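Long-range contacts in acetyl-CoA acetyltransferase (Mycobacterium smegmatis, PDB 4EGV), which adopts the thiolase fold as a monomer and may act as an acyltransferase: residues 18-23 with 425-430; 66-71 with 99-104; 198-203 with 255-260; 400-405 with 419-424; 460-465 with 495-500. One frame throughout, in Å; residues are numbered along the deposited sequence.

Interaction 1. Residues 18-23 with 425-430; sequences RTPVIV and ADWVAD
T19, just ahead of strand 20-29, lies closest to D426 of the irregular segment 425-430, with 5.8 Å between the two CA atoms; the chains then part, so that the contact is confined to T19 and P20 facing A425, D426 and W427. The T19 side chain points at the loop. Its chi1 of -55° sets OG1 beside the backbone N and the CG2 methyl anti to it, on the side of A425 O (T19 CG2 to A425 O 3.1 Å). The hydroxyl lies on the D426 side of the contact, but 3.9 Å separates T19 OG1 from D426 OD1, too far for a bond, and OG1 is instead hydrogen-bonded to the carbonyl of D16. D426 OD1 makes a weak hydrogen bond to the backbone N of D16. Further along, the pyrrolidine ring of P20 crosses the indole of W427 at about a right angle. P20 CG approaches the six-membered ring obliquely, 3.6 Å from W427 CE3, in a purely apolar touch. The indole also stacks on H299, whose ND1 is hydrogen-bonded to D430 OD2. Strand 294-303 touches both partners: T19 rests on Y295, A425 on R297 and W427 on L296. D430 and V428 reach on to helix 317-330, so the loop leaving strand 414-421 runs across the start of strand 20-29 toward that helix.

Interaction 2. Residues 66-71 with 99-104; sequences RAIDTV and RNIGAD
In I68 the first torsion (chi1 -64°) sets CG1 beside the backbone N, and in I101 (chi1 66°) it sets CG1 between the backbone N and the carbonyl carbon; each directs CG1, and with it CD1, toward the other segment. The two side chains cross at about a right angle and leave I68 CD1 4.2 Å from I101 CD1. The same methyl of I68 also faces the small side chain of A103, with 4.4 Å from I68 CD1 to A103 CB. Between I101 and A103 the chain turns out of the helix through a Schellman motif at G102, where phi is positive, 91°, and the backbone N bonds back to R99 O. The G102 carbonyl lies loosely beside R66, 4.1 Å from G102 O to R66 N, with no bond. Beyond G102, a single water spans the segments, 2.7 Å from I68 O, to which it donates, and 2.7 Å from D104 N, from which it accepts. Nearby, I68 packs on V136 and I101 on L138 and A50, joining the contact to the central sheet and helix 42-56. Cohesion here thus rests on loose apolar contacts of two isoleucines and an alanine, and the polar part is mediated by solvent: the water satisfies a carbonyl and an amide that do not reach each other directly.

Interaction 3. Residues 198-203 with 255-260; sequences LENARR and IVDPYP
One direct hydrogen bond joins the segments: the Y259 hydroxyl donates to E199, with 2.7 Å from Y259 OH to E199 OE2. The oxygen accepts through its anti lone pair, turned away from OE1, and sits at the edge of the phenol near the ring plane, while the carboxylate stands almost perpendicular to the ring, 87° between planes. E199 gets there by a bend at chi2 (92°) that folds its end toward the tyrosine. Its other oxygen, OE1, is hydrogen-bonded to Y213 OH, so two phenols hold the carboxylate from different parts of the chain. A second polar approach is looser. N200 ND2 lies 3.6 Å from D257 OD2, longer than a hydrogen bond, and is bonded instead to Y460 O; D257 OD1 has Y464 OH as its partner. Van der Waals contact centres on P258, which is directed at the helix; its CG is 4.0 Å from E199 CG and 3.9 Å from N200 OD1. Within the turn, P258 CD lies over the centre of the Y259 ring, 3.8 Å above its plane. The peptide bond before P258 is cis, and with Y259 N bonded to V256 O, 2.7 Å apart, residues 256-259 form a type VI beta turn closing the small hairpin of strands 254-256 and 259-260, which docks, buried, on helix 191-206.

Interaction 4. Residues 400-405 with 419-424; sequences GQFALV and IYSTEP
Strands 402-409 and 414-421 form a beta hairpin, and this contact is the end remote from its turn. A403 and Y420 make the antiparallel hydrogen-bonded pair, A403 N to Y420 O and Y420 N to A403 O both 2.9 Å, each donor in the plane of its carbonyl. L404 and I419 follow as a non-hydrogen-bonded pair whose side chains meet at 3.8 Å between L404 CD1 and I419 CD1. Toward the strand ends, side-chain hydroxyls take over from the ladder. S421 OG, anti to its own backbone N (chi1 -177°), donates to Q401 O at 2.9 Å from above the carbonyl plane, and it accepts from E423 N in an ST turn. T422 OG1 receives G400 N at 2.7 Å. F402 lies alongside: S421 CB rests over one ring face, 3.8 Å from the centroid, a CH-pi contact, while I419 CG2 comes at the ring edge near its plane. On the A403 side of the sheet, V405 CG2 meets Y420 CE2 obliquely, 3.9 Å away. Helix 383-397 packs against A403, V405 and Y420, and helix 317-330 against L404 and I419 on the opposite face; strands 337-342 and 294-303 flank the hairpin.

Interaction 5. Residues 460-465 with 495-500; sequences YTVRYD and LLSEGD
The last turn of helix 490-498 packs against the end of strand 453-463 in the additional C-terminal domain of this thiolase-like protein, with V462 and S497 nearest in the backbone at 6.8 Å between CA atoms. L496 fills the middle of the contact. Its CB lies 3.7 Å from V462 CG2, and its CD2 methyl slips past the base of the Y460 side chain, 3.9 Å from Y460 CB. The Y460 ring starts from a chi1 of 67°, with CG between the backbone N and the carbonyl carbon; this brings its CE1 3.5 Å from L496 O, obliquely to the ring plane. At its far end, Y460 OH is hydrogen-bonded to R203 of helix 191-206, and R203 also forms a salt bridge with D500, just beyond the helix. The helix joins strand 482-487 to strand 505-509 of a five-stranded antiparallel sheet, a topology consistent with the OB-like family to which this domain is assigned. Beyond V462, Y464 reaches back toward the helix: Y464 OH is 3.6 Å from S497 CA and is hydrogen-bonded to D257 OD1, and V462 CG1 lies over one face of the phenol, 3.9 Å above its plane and toward the rim. V462 CG1 also faces S497 OG at 4.0 Å, and that hydroxyl is hydrogen-bonded within its own helix to V493 O.

In the fold
Two groups lie on opposite sides of the chain's centre. Interactions 1, 2 and 4 all reach the nine-stranded mixed sheet; 1 and 4 have centres 12 Å apart and touch where I22 CD1 packs 3.7 Å from Y420 CE1, whereas interaction 2 sits toward the sheet's edge, its nearest atoms about 9 Å from interaction 1. Segment 425-430 simply continues the chain from 419-424. Interactions 3 and 5 form the second group, with centres 9 Å apart; D257 O to T461 OG1 is a probable hydrogen bond of 2.6 Å, uniting the cis-proline turn with the C-terminal domain. Centres of interactions 1 and 5 are about 48 Å apart.

Interaction 1. Residues 18-23 with 425-430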
# COMPACT_ATOMS: atom_id res chain seq x y z
N ARG A 18 -9.96 -11.44 -26.42
CA ARG A 18 -10.51 -10.75 -25.25
C ARG A 18 -9.48 -10.44 -24.16
O ARG A 18 -9.77 -9.71 -23.21
CB ARG A 18 -11.67 -11.55 -24.66
CG ARG A 18 -13.03 -11.20 -25.24
CD ARG A 18 -13.73 -12.42 -25.80
NE ARG A 18 -15.08 -12.57 -25.28
CZ ARG A 18 -15.45 -13.50 -24.40
NH1 ARG A 18 -16.70 -13.56 -23.98
NH2 ARG A 18 -14.55 -14.37 -23.94
N THR A 19 -8.28 -10.99 -24.30
CA THR A 19 -7.22 -10.81 -23.33
C THR A 19 -6.91 -9.31 -23.16
O THR A 19 -6.76 -8.58 -24.13
CB THR A 19 -5.98 -11.60 -23.74
OG1 THR A 19 -6.34 -12.97 -23.92
CG2 THR A 19 -4.88 -11.51 -22.68
N PRO A 20 -6.87 -8.84 -21.89
CA PRO A 20 -6.60 -7.45 -21.55
C PRO A 20 -5.12 -7.09 -21.53
O PRO A 20 -4.28 -7.83 -20.99
CB PRO A 20 -7.20 -7.33 -20.17
CG PRO A 20 -7.04 -8.65 -19.58
CD PRO A 20 -7.18 -9.63 -20.69
N VAL A 21 -4.81 -5.97 -22.14
CA VAL A 21 -3.48 -5.41 -22.09
C VAL A 21 -3.51 -3.95 -21.60
O VAL A 21 -4.42 -3.18 -21.95
CB VAL A 21 -2.74 -5.55 -23.46
CG1 VAL A 21 -2.22 -6.94 -23.61
CG2 VAL A 21 -3.63 -5.17 -24.63
N ILE A 22 -2.52 -3.60 -20.78
CA ILE A 22 -2.26 -2.18 -20.54
C ILE A 22 -1.52 -1.54 -21.72
O ILE A 22 -0.43 -2.03 -22.09
CB ILE A 22 -1.54 -1.93 -19.22
CG1 ILE A 22 -2.44 -2.35 -18.09
CG2 ILE A 22 -1.16 -0.45 -19.08
CD1 ILE A 22 -1.86 -2.11 -16.73
N VAL A 23 -2.15 -0.52 -22.33
CA VAL A 23 -1.60 0.12 -23.54
C VAL A 23 -1.01 1.51 -23.37
O VAL A 23 -0.11 1.87 -24.13
CB VAL A 23 -2.52 0.08 -24.76
CG1 VAL A 23 -2.84 -1.34 -25.07
CG2 VAL A 23 -3.75 0.92 -24.55
N ALA A 425 -0.25 -13.94 -22.75
CA ALA A 425 -0.99 -15.11 -22.33
C ALA A 425 -2.42 -14.81 -22.17
O ALA A 425 -2.80 -13.68 -22.15
CB ALA A 425 -0.46 -15.65 -21.09
N ASP A 426 -3.20 -15.85 -22.01
CA ASP A 426 -4.61 -15.73 -21.74
C ASP A 426 -4.78 -15.35 -20.32
O ASP A 426 -4.04 -15.77 -19.49
CB ASP A 426 -5.25 -17.08 -21.92
CG ASP A 426 -5.71 -17.34 -23.32
OD1 ASP A 426 -5.18 -16.73 -24.23
OD2 ASP A 426 -6.60 -18.17 -23.50
N TRP A 427 -5.80 -14.60 -20.02
CA TRP A 427 -6.14 -14.28 -18.67
C TRP A 427 -6.44 -15.55 -17.94
O TRP A 427 -7.22 -16.34 -18.39
CB TRP A 427 -7.36 -13.38 -18.68
CG TRP A 427 -7.85 -12.94 -17.38
CD1 TRP A 427 -8.84 -13.47 -16.69
CD2 TRP A 427 -7.40 -11.82 -16.64
NE1 TRP A 427 -9.03 -12.80 -15.54
CE2 TRP A 427 -8.15 -11.77 -15.49
CE3 TRP A 427 -6.41 -10.88 -16.83
CZ2 TRP A 427 -7.96 -10.83 -14.55
CZ3 TRP A 427 -6.23 -9.95 -15.89
CH2 TRP A 427 -6.99 -9.92 -14.77
N VAL A 428 -5.81 -15.73 -16.80
CA VAL A 428 -6.03 -16.81 -15.86
C VAL A 428 -6.82 -16.26 -14.66
O VAL A 428 -6.34 -15.37 -13.96
CB VAL A 428 -4.68 -17.42 -15.38
CG1 VAL A 428 -4.89 -18.59 -14.38
CG2 VAL A 428 -3.79 -17.84 -16.54
N ALA A 429 -8.02 -16.79 -14.40
CA ALA A 429 -8.78 -16.42 -13.20
C ALA A 429 -8.02 -16.82 -11.92
O ALA A 429 -7.50 -17.93 -11.82
CB ALA A 429 -10.22 -17.02 -13.22
N ASP A 430 -7.94 -15.91 -10.95
CA ASP A 430 -7.32 -16.20 -9.66
C ASP A 430 -8.28 -16.80 -8.60
O ASP A 430 -9.50 -16.69 -8.66
CB ASP A 430 -6.49 -14.99 -9.13
CG ASP A 430 -7.36 -13.83 -8.59
OD1 ASP A 430 -8.13 -14.05 -7.63
OD2 ASP A 430 -7.24 -12.69 -9.09

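Interaction 2. Residues 66-71 with 99-104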
# COMPACT_ATOMS: atom_id res chain seq x y z
N ARG A 66 -12.85 8.41 -27.79
CA ARG A 66 -14.22 8.08 -28.20
C ARG A 66 -14.56 6.61 -27.98
O ARG A 66 -15.73 6.26 -27.87
CB ARG A 66 -14.51 8.52 -29.65
CG ARG A 66 -14.81 10.02 -29.80
CD ARG A 66 -15.19 10.46 -31.25
NE ARG A 66 -14.26 10.00 -32.30
CZ ARG A 66 -13.21 10.67 -32.78
NH1 ARG A 66 -12.90 11.88 -32.34
NH2 ARG A 66 -12.46 10.12 -33.72
N ALA A 67 -13.54 5.75 -27.87
CA ALA A 67 -13.76 4.33 -27.72
C ALA A 67 -13.85 3.86 -26.26
O ALA A 67 -14.26 2.73 -26.00
CB ALA A 67 -12.66 3.54 -28.48
N ILE A 68 -13.46 4.73 -25.33
CA ILE A 68 -13.54 4.41 -23.90
C ILE A 68 -15.00 4.20 -23.41
O ILE A 68 -15.84 5.09 -23.51
CB ILE A 68 -12.83 5.49 -23.00
CG1 ILE A 68 -11.35 5.54 -23.28
CG2 ILE A 68 -13.06 5.20 -21.52
CD1 ILE A 68 -10.66 6.79 -22.78
N ASP A 69 -15.27 3.01 -22.88
CA ASP A 69 -16.57 2.68 -22.39
C ASP A 69 -16.72 2.77 -20.85
O ASP A 69 -17.84 2.91 -20.34
CB ASP A 69 -17.07 1.33 -22.98
CG ASP A 69 -16.11 0.12 -22.72
OD1 ASP A 69 -15.89 -0.33 -21.55
OD2 ASP A 69 -15.60 -0.45 -23.71
N THR A 70 -15.60 2.71 -20.12
CA THR A 70 -15.63 2.88 -18.68
C THR A 70 -14.48 3.71 -18.19
O THR A 70 -13.36 3.52 -18.62
CB THR A 70 -15.57 1.55 -17.94
OG1 THR A 70 -16.50 0.67 -18.55
CG2 THR A 70 -15.94 1.74 -16.48
N VAL A 71 -14.79 4.64 -17.28
CA VAL A 71 -13.81 5.35 -16.50
C VAL A 71 -13.97 5.02 -15.02
O VAL A 71 -15.07 4.87 -14.50
CB VAL A 71 -13.78 6.87 -16.71
CG1 VAL A 71 -13.47 7.17 -18.12
CG2 VAL A 71 -15.07 7.51 -16.32
N ARG A 99 -14.75 14.30 -19.79
CA ARG A 99 -15.24 15.36 -20.65
C ARG A 99 -14.03 16.10 -21.15
O ARG A 99 -13.87 16.38 -22.36
CB ARG A 99 -16.22 16.29 -19.89
CG ARG A 99 -17.33 17.07 -20.75
CD ARG A 99 -18.68 17.30 -19.93
NE ARG A 99 -18.42 18.05 -18.67
CZ ARG A 99 -18.66 17.65 -17.41
NH1 ARG A 99 -19.24 16.49 -17.11
NH2 ARG A 99 -18.31 18.47 -16.44
N ASN A 100 -13.14 16.35 -20.21
CA ASN A 100 -11.88 17.00 -20.50
C ASN A 100 -10.94 16.37 -21.54
O ASN A 100 -10.16 17.07 -22.19
CB ASN A 100 -11.11 17.15 -19.22
CG ASN A 100 -11.58 18.29 -18.38
OD1 ASN A 100 -12.36 19.13 -18.81
ND2 ASN A 100 -11.13 18.32 -17.16
N ILE A 101 -11.00 15.04 -21.67
CA ILE A 101 -10.19 14.28 -22.62
C ILE A 101 -10.95 13.88 -23.90
O ILE A 101 -10.38 13.30 -24.79
CB ILE A 101 -9.55 13.03 -21.94
CG1 ILE A 101 -10.62 12.04 -21.51
CG2 ILE A 101 -8.69 13.42 -20.77
CD1 ILE A 101 -10.14 10.68 -21.35
N GLY A 102 -12.24 14.18 -23.98
CA GLY A 102 -13.03 13.89 -25.17
C GLY A 102 -13.70 12.54 -25.17
O GLY A 102 -13.98 12.00 -26.21
N ALA A 103 -13.94 11.99 -23.99
CA ALA A 103 -14.59 10.69 -23.82
C ALA A 103 -16.05 10.87 -23.41
O ALA A 103 -16.40 11.87 -22.77
CB ALA A 103 -13.85 9.83 -22.76
N ASP A 104 -16.90 9.92 -23.81
CA ASP A 104 -18.28 9.87 -23.32
C ASP A 104 -18.69 8.41 -23.00
O ASP A 104 -19.40 7.76 -23.79
CB ASP A 104 -19.24 10.57 -24.31
CG ASP A 104 -20.69 10.70 -23.73
OD1 ASP A 104 -20.84 10.94 -22.50
OD2 ASP A 104 -21.69 10.55 -24.50
O HOH W 1 -15.73 7.61 -24.55

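Interaction 3. Residues 198-203 with 255-260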
# COMPACT_ATOMS: atom_id res chain seq x y z
N LEU A 198 1.93 -2.27 14.96
CA LEU A 198 2.27 -3.41 14.14
C LEU A 198 3.73 -3.60 14.05
O LEU A 198 4.22 -4.67 14.07
CB LEU A 198 1.73 -3.23 12.71
CG LEU A 198 0.37 -3.75 12.27
CD1 LEU A 198 -0.68 -3.46 13.23
CD2 LEU A 198 0.00 -3.26 10.95
N GLU A 199 4.42 -2.50 13.89
CA GLU A 199 5.84 -2.45 13.87
C GLU A 199 6.49 -2.83 15.19
O GLU A 199 7.49 -3.44 15.15
CB GLU A 199 6.24 -1.07 13.44
CG GLU A 199 7.56 -0.99 12.82
CD GLU A 199 7.56 -1.12 11.33
OE1 GLU A 199 8.25 -1.99 10.84
OE2 GLU A 199 6.94 -0.33 10.65
N ASN A 200 5.90 -2.52 16.33
CA ASN A 200 6.43 -2.92 17.60
C ASN A 200 6.06 -4.35 17.93
O ASN A 200 6.75 -5.02 18.63
CB ASN A 200 5.99 -1.97 18.69
CG ASN A 200 6.80 -0.75 18.74
OD1 ASN A 200 7.94 -0.77 18.45
ND2 ASN A 200 6.21 0.31 19.11
N ALA A 201 4.98 -4.82 17.36
CA ALA A 201 4.62 -6.24 17.43
C ALA A 201 5.57 -7.18 16.65
O ALA A 201 5.80 -8.32 17.05
CB ALA A 201 3.18 -6.45 17.04
N ARG A 202 6.12 -6.69 15.54
CA ARG A 202 7.07 -7.44 14.73
C ARG A 202 8.43 -7.43 15.42
O ARG A 202 9.19 -8.40 15.34
CB ARG A 202 7.18 -6.83 13.34
CG ARG A 202 8.08 -7.55 12.39
CD ARG A 202 8.21 -6.88 11.07
NE ARG A 202 9.25 -7.53 10.28
CZ ARG A 202 10.53 -7.17 10.28
NH1 ARG A 202 10.92 -6.14 11.00
NH2 ARG A 202 11.42 -7.84 9.54
N ARG A 203 8.72 -6.34 16.10
CA ARG A 203 9.94 -6.27 16.88
C ARG A 203 9.96 -7.28 18.02
O ARG A 203 11.00 -7.87 18.32
CB ARG A 203 10.18 -4.86 17.41
CG ARG A 203 11.50 -4.74 18.10
CD ARG A 203 11.81 -3.39 18.62
NE ARG A 203 10.95 -2.99 19.73
CZ ARG A 203 11.12 -3.34 20.99
NH1 ARG A 203 12.12 -4.10 21.32
NH2 ARG A 203 10.30 -2.91 21.93
N ILE A 255 8.21 11.16 16.32
CA ILE A 255 6.79 11.53 16.11
C ILE A 255 5.84 10.55 16.81
O ILE A 255 5.14 10.91 17.72
CB ILE A 255 6.42 11.56 14.59
CG1 ILE A 255 7.26 12.58 13.84
CG2 ILE A 255 4.91 11.88 14.35
CD1 ILE A 255 6.71 14.03 13.84
N VAL A 256 5.82 9.33 16.32
CA VAL A 256 5.03 8.25 16.88
C VAL A 256 5.95 7.02 16.93
O VAL A 256 6.63 6.74 15.96
CB VAL A 256 3.74 8.03 16.02
CG1 VAL A 256 3.16 6.68 16.26
CG2 VAL A 256 2.69 9.12 16.29
N ASP A 257 6.00 6.34 18.08
CA ASP A 257 6.91 5.23 18.27
C ASP A 257 6.56 4.10 17.32
O ASP A 257 5.44 3.62 17.30
CB ASP A 257 6.90 4.72 19.71
CG ASP A 257 8.27 4.16 20.14
OD1 ASP A 257 9.12 4.96 20.60
OD2 ASP A 257 8.50 2.93 20.05
N PRO A 258 7.56 3.60 16.57
CA PRO A 258 8.99 3.80 16.72
C PRO A 258 9.65 4.71 15.71
O PRO A 258 10.88 4.67 15.59
CB PRO A 258 9.53 2.38 16.53
CG PRO A 258 8.61 1.78 15.56
CD PRO A 258 7.29 2.52 15.62
N TYR A 259 8.85 5.51 15.00
CA TYR A 259 9.34 6.30 13.85
C TYR A 259 9.81 7.72 14.12
O TYR A 259 9.10 8.53 14.72
CB TYR A 259 8.31 6.40 12.75
CG TYR A 259 7.56 5.16 12.44
CD1 TYR A 259 8.18 4.11 11.74
CD2 TYR A 259 6.21 5.03 12.81
CE1 TYR A 259 7.48 2.95 11.43
CE2 TYR A 259 5.51 3.89 12.52
CZ TYR A 259 6.15 2.85 11.82
OH TYR A 259 5.44 1.74 11.51
N PRO A 260 11.04 8.03 13.65
CA PRO A 260 11.52 9.40 13.58
C PRO A 260 10.90 10.11 12.39
O PRO A 260 10.54 9.47 11.42
CB PRO A 260 13.02 9.26 13.38
CG PRO A 260 13.30 7.79 13.26
CD PRO A 260 12.05 7.03 13.25

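Interaction 4. Residues 400-405 with 419-424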
# COMPACT_ATOMS: atom_id res chain seq x y z
N GLY A 400 9.88 -9.58 -22.14
CA GLY A 400 10.02 -10.95 -21.65
C GLY A 400 10.14 -11.11 -20.14
O GLY A 400 9.71 -12.13 -19.60
N GLN A 401 10.72 -10.11 -19.45
CA GLN A 401 10.84 -10.10 -17.98
C GLN A 401 9.53 -9.76 -17.23
O GLN A 401 8.57 -9.31 -17.84
CB GLN A 401 11.98 -9.21 -17.59
CG GLN A 401 13.33 -9.87 -17.78
CD GLN A 401 14.47 -8.88 -17.71
OE1 GLN A 401 15.03 -8.52 -18.73
NE2 GLN A 401 14.80 -8.42 -16.52
N PHE A 402 9.50 -10.00 -15.93
CA PHE A 402 8.30 -9.86 -15.11
C PHE A 402 8.47 -8.89 -13.98
O PHE A 402 9.49 -8.90 -13.37
CB PHE A 402 7.90 -11.21 -14.51
CG PHE A 402 7.32 -12.16 -15.50
CD1 PHE A 402 5.95 -12.35 -15.57
CD2 PHE A 402 8.14 -12.87 -16.37
CE1 PHE A 402 5.40 -13.25 -16.50
CE2 PHE A 402 7.61 -13.76 -17.29
CZ PHE A 402 6.25 -13.96 -17.36
N ALA A 403 7.45 -8.07 -13.71
CA ALA A 403 7.42 -7.03 -12.60
C ALA A 403 6.24 -7.18 -11.63
O ALA A 403 5.09 -7.24 -12.05
CB ALA A 403 7.45 -5.62 -13.16
N LEU A 404 6.53 -7.23 -10.34
CA LEU A 404 5.49 -7.37 -9.33
C LEU A 404 5.16 -6.02 -8.65
O LEU A 404 6.06 -5.27 -8.24
CB LEU A 404 5.91 -8.43 -8.31
CG LEU A 404 4.90 -8.90 -7.28
CD1 LEU A 404 5.09 -10.34 -7.00
CD2 LEU A 404 5.01 -8.11 -5.98
N VAL A 405 3.87 -5.71 -8.55
CA VAL A 405 3.43 -4.54 -7.84
C VAL A 405 2.61 -5.00 -6.64
O VAL A 405 1.72 -5.79 -6.80
CB VAL A 405 2.60 -3.58 -8.77
CG1 VAL A 405 2.05 -2.39 -8.03
CG2 VAL A 405 3.44 -3.08 -9.91
N ILE A 419 1.24 -8.67 -11.45
CA ILE A 419 2.49 -9.00 -12.09
C ILE A 419 2.30 -8.72 -13.55
O ILE A 419 1.34 -9.16 -14.13
CB ILE A 419 2.91 -10.47 -11.85
CG1 ILE A 419 3.03 -10.74 -10.34
CG2 ILE A 419 4.20 -10.76 -12.59
CD1 ILE A 419 3.51 -12.10 -9.94
N TYR A 420 3.23 -7.97 -14.11
CA TYR A 420 3.20 -7.47 -15.49
C TYR A 420 4.38 -7.99 -16.34
O TYR A 420 5.47 -8.22 -15.82
CB TYR A 420 3.22 -5.94 -15.44
CG TYR A 420 2.08 -5.37 -14.66
CD1 TYR A 420 0.88 -5.11 -15.27
CD2 TYR A 420 2.19 -5.09 -13.31
CE1 TYR A 420 -0.19 -4.61 -14.56
CE2 TYR A 420 1.14 -4.60 -12.62
CZ TYR A 420 -0.05 -4.36 -13.24
OH TYR A 420 -1.13 -3.83 -12.58
N SER A 421 4.13 -8.19 -17.64
CA SER A 421 5.11 -8.64 -18.64
C SER A 421 4.63 -8.42 -20.07
O SER A 421 3.44 -8.39 -20.34
CB SER A 421 5.41 -10.12 -18.48
OG SER A 421 6.39 -10.51 -19.39
N THR A 422 5.56 -8.30 -20.99
CA THR A 422 5.24 -8.23 -22.42
C THR A 422 4.92 -9.60 -23.03
O THR A 422 4.31 -9.68 -24.10
CB THR A 422 6.38 -7.62 -23.23
OG1 THR A 422 7.62 -8.21 -22.82
CG2 THR A 422 6.43 -6.12 -23.04
N GLU A 423 5.36 -10.66 -22.35
CA GLU A 423 5.15 -12.05 -22.76
C GLU A 423 3.64 -12.41 -22.72
O GLU A 423 3.04 -12.42 -21.66
CB GLU A 423 6.01 -13.00 -21.91
CG GLU A 423 6.26 -14.41 -22.51
CD GLU A 423 6.76 -15.45 -21.46
OE1 GLU A 423 7.96 -15.39 -21.08
OE2 GLU A 423 5.95 -16.31 -21.02
N PRO A 424 3.02 -12.76 -23.83
CA PRO A 424 1.57 -12.85 -23.89
C PRO A 424 0.93 -14.08 -23.29
O PRO A 424 1.46 -15.14 -23.33
CB PRO A 424 1.33 -12.84 -25.39
CG PRO A 424 2.50 -12.31 -25.95
CD PRO A 424 3.58 -12.80 -25.17

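Interaction 5. Residues 460-465 with 495-500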
# COMPACT_ATOMS: atom_id res chain seq x y z
N TYR A 460 2.70 -1.73 21.75
CA TYR A 460 2.61 -0.39 22.28
C TYR A 460 3.00 0.62 21.20
O TYR A 460 3.66 0.31 20.20
CB TYR A 460 3.55 -0.23 23.49
CG TYR A 460 5.03 -0.30 23.13
CD1 TYR A 460 5.79 0.86 22.94
CD2 TYR A 460 5.66 -1.54 22.95
CE1 TYR A 460 7.13 0.80 22.59
CE2 TYR A 460 7.01 -1.61 22.60
CZ TYR A 460 7.75 -0.43 22.43
OH TYR A 460 9.08 -0.50 22.08
N THR A 461 2.59 1.86 21.42
CA THR A 461 3.21 2.98 20.75
C THR A 461 3.17 4.21 21.67
O THR A 461 2.50 4.18 22.70
CB THR A 461 2.57 3.23 19.36
OG1 THR A 461 3.28 4.26 18.67
CG2 THR A 461 1.10 3.54 19.48
N VAL A 462 3.90 5.26 21.31
CA VAL A 462 3.85 6.49 22.07
C VAL A 462 3.63 7.66 21.13
O VAL A 462 4.21 7.73 20.05
CB VAL A 462 5.15 6.71 22.87
CG1 VAL A 462 5.00 7.94 23.79
CG2 VAL A 462 5.50 5.50 23.69
N ARG A 463 2.78 8.60 21.54
CA ARG A 463 2.61 9.83 20.77
C ARG A 463 3.49 10.94 21.32
O ARG A 463 3.26 11.41 22.41
CB ARG A 463 1.17 10.30 20.77
CG ARG A 463 0.16 9.25 20.36
CD ARG A 463 -1.08 9.87 19.80
NE ARG A 463 -0.71 10.72 18.67
CZ ARG A 463 -1.45 10.93 17.58
NH1 ARG A 463 -2.65 10.38 17.43
NH2 ARG A 463 -0.95 11.71 16.64
N TYR A 464 4.50 11.32 20.57
CA TYR A 464 5.46 12.34 20.98
C TYR A 464 5.02 13.73 20.52
O TYR A 464 5.59 14.75 20.89
CB TYR A 464 6.86 12.04 20.47
CG TYR A 464 7.41 10.73 20.92
CD1 TYR A 464 7.95 10.58 22.18
CD2 TYR A 464 7.43 9.64 20.06
CE1 TYR A 464 8.49 9.35 22.59
CE2 TYR A 464 7.97 8.42 20.46
CZ TYR A 464 8.49 8.28 21.72
OH TYR A 464 9.02 7.08 22.09
N ASP A 465 3.97 13.76 19.72
CA ASP A 465 3.45 15.01 19.23
C ASP A 465 2.42 15.58 20.20
O ASP A 465 2.00 16.71 20.03
CB ASP A 465 2.92 14.88 17.78
CG ASP A 465 2.11 13.57 17.54
OD1 ASP A 465 2.38 12.55 18.20
OD2 ASP A 465 1.20 13.55 16.68
N LEU A 495 9.04 3.95 30.46
CA LEU A 495 9.38 2.59 30.03
C LEU A 495 9.11 2.37 28.54
O LEU A 495 9.92 1.74 27.86
CB LEU A 495 8.67 1.52 30.89
CG LEU A 495 9.05 0.07 30.58
CD1 LEU A 495 10.45 -0.34 31.14
CD2 LEU A 495 7.97 -0.87 31.06
N LEU A 496 7.98 2.88 28.03
CA LEU A 496 7.63 2.74 26.61
C LEU A 496 8.51 3.57 25.66
O LEU A 496 8.80 3.13 24.53
CB LEU A 496 6.16 3.06 26.34
CG LEU A 496 5.07 2.34 27.13
CD1 LEU A 496 3.69 2.91 26.85
CD2 LEU A 496 5.08 0.87 26.86
N SER A 497 8.96 4.74 26.12
CA SER A 497 9.80 5.62 25.31
C SER A 497 11.29 5.28 25.32
O SER A 497 11.97 5.47 24.32
CB SER A 497 9.64 7.07 25.76
OG SER A 497 8.29 7.43 25.97
N GLU A 498 11.78 4.80 26.46
CA GLU A 498 13.22 4.72 26.71
C GLU A 498 13.75 3.33 27.06
O GLU A 498 14.95 3.10 26.94
CB GLU A 498 13.61 5.70 27.83
CG GLU A 498 13.52 7.20 27.46
CD GLU A 498 14.03 8.16 28.57
OE1 GLU A 498 14.25 7.74 29.74
OE2 GLU A 498 14.19 9.36 28.25
N GLY A 499 12.84 2.39 27.24
CA GLY A 499 13.22 1.02 27.48
C GLY A 499 12.68 -0.04 26.54
O GLY A 499 12.57 0.19 25.37
N ASP A 500 12.33 -1.19 27.06
CA ASP A 500 11.78 -2.29 26.29
C ASP A 500 10.65 -2.92 27.09
O ASP A 500 10.89 -3.59 28.07
CB ASP A 500 12.88 -3.30 25.99
CG ASP A 500 12.55 -4.22 24.87
OD1 ASP A 500 11.38 -4.50 24.67
OD2 ASP A 500 13.46 -4.69 24.21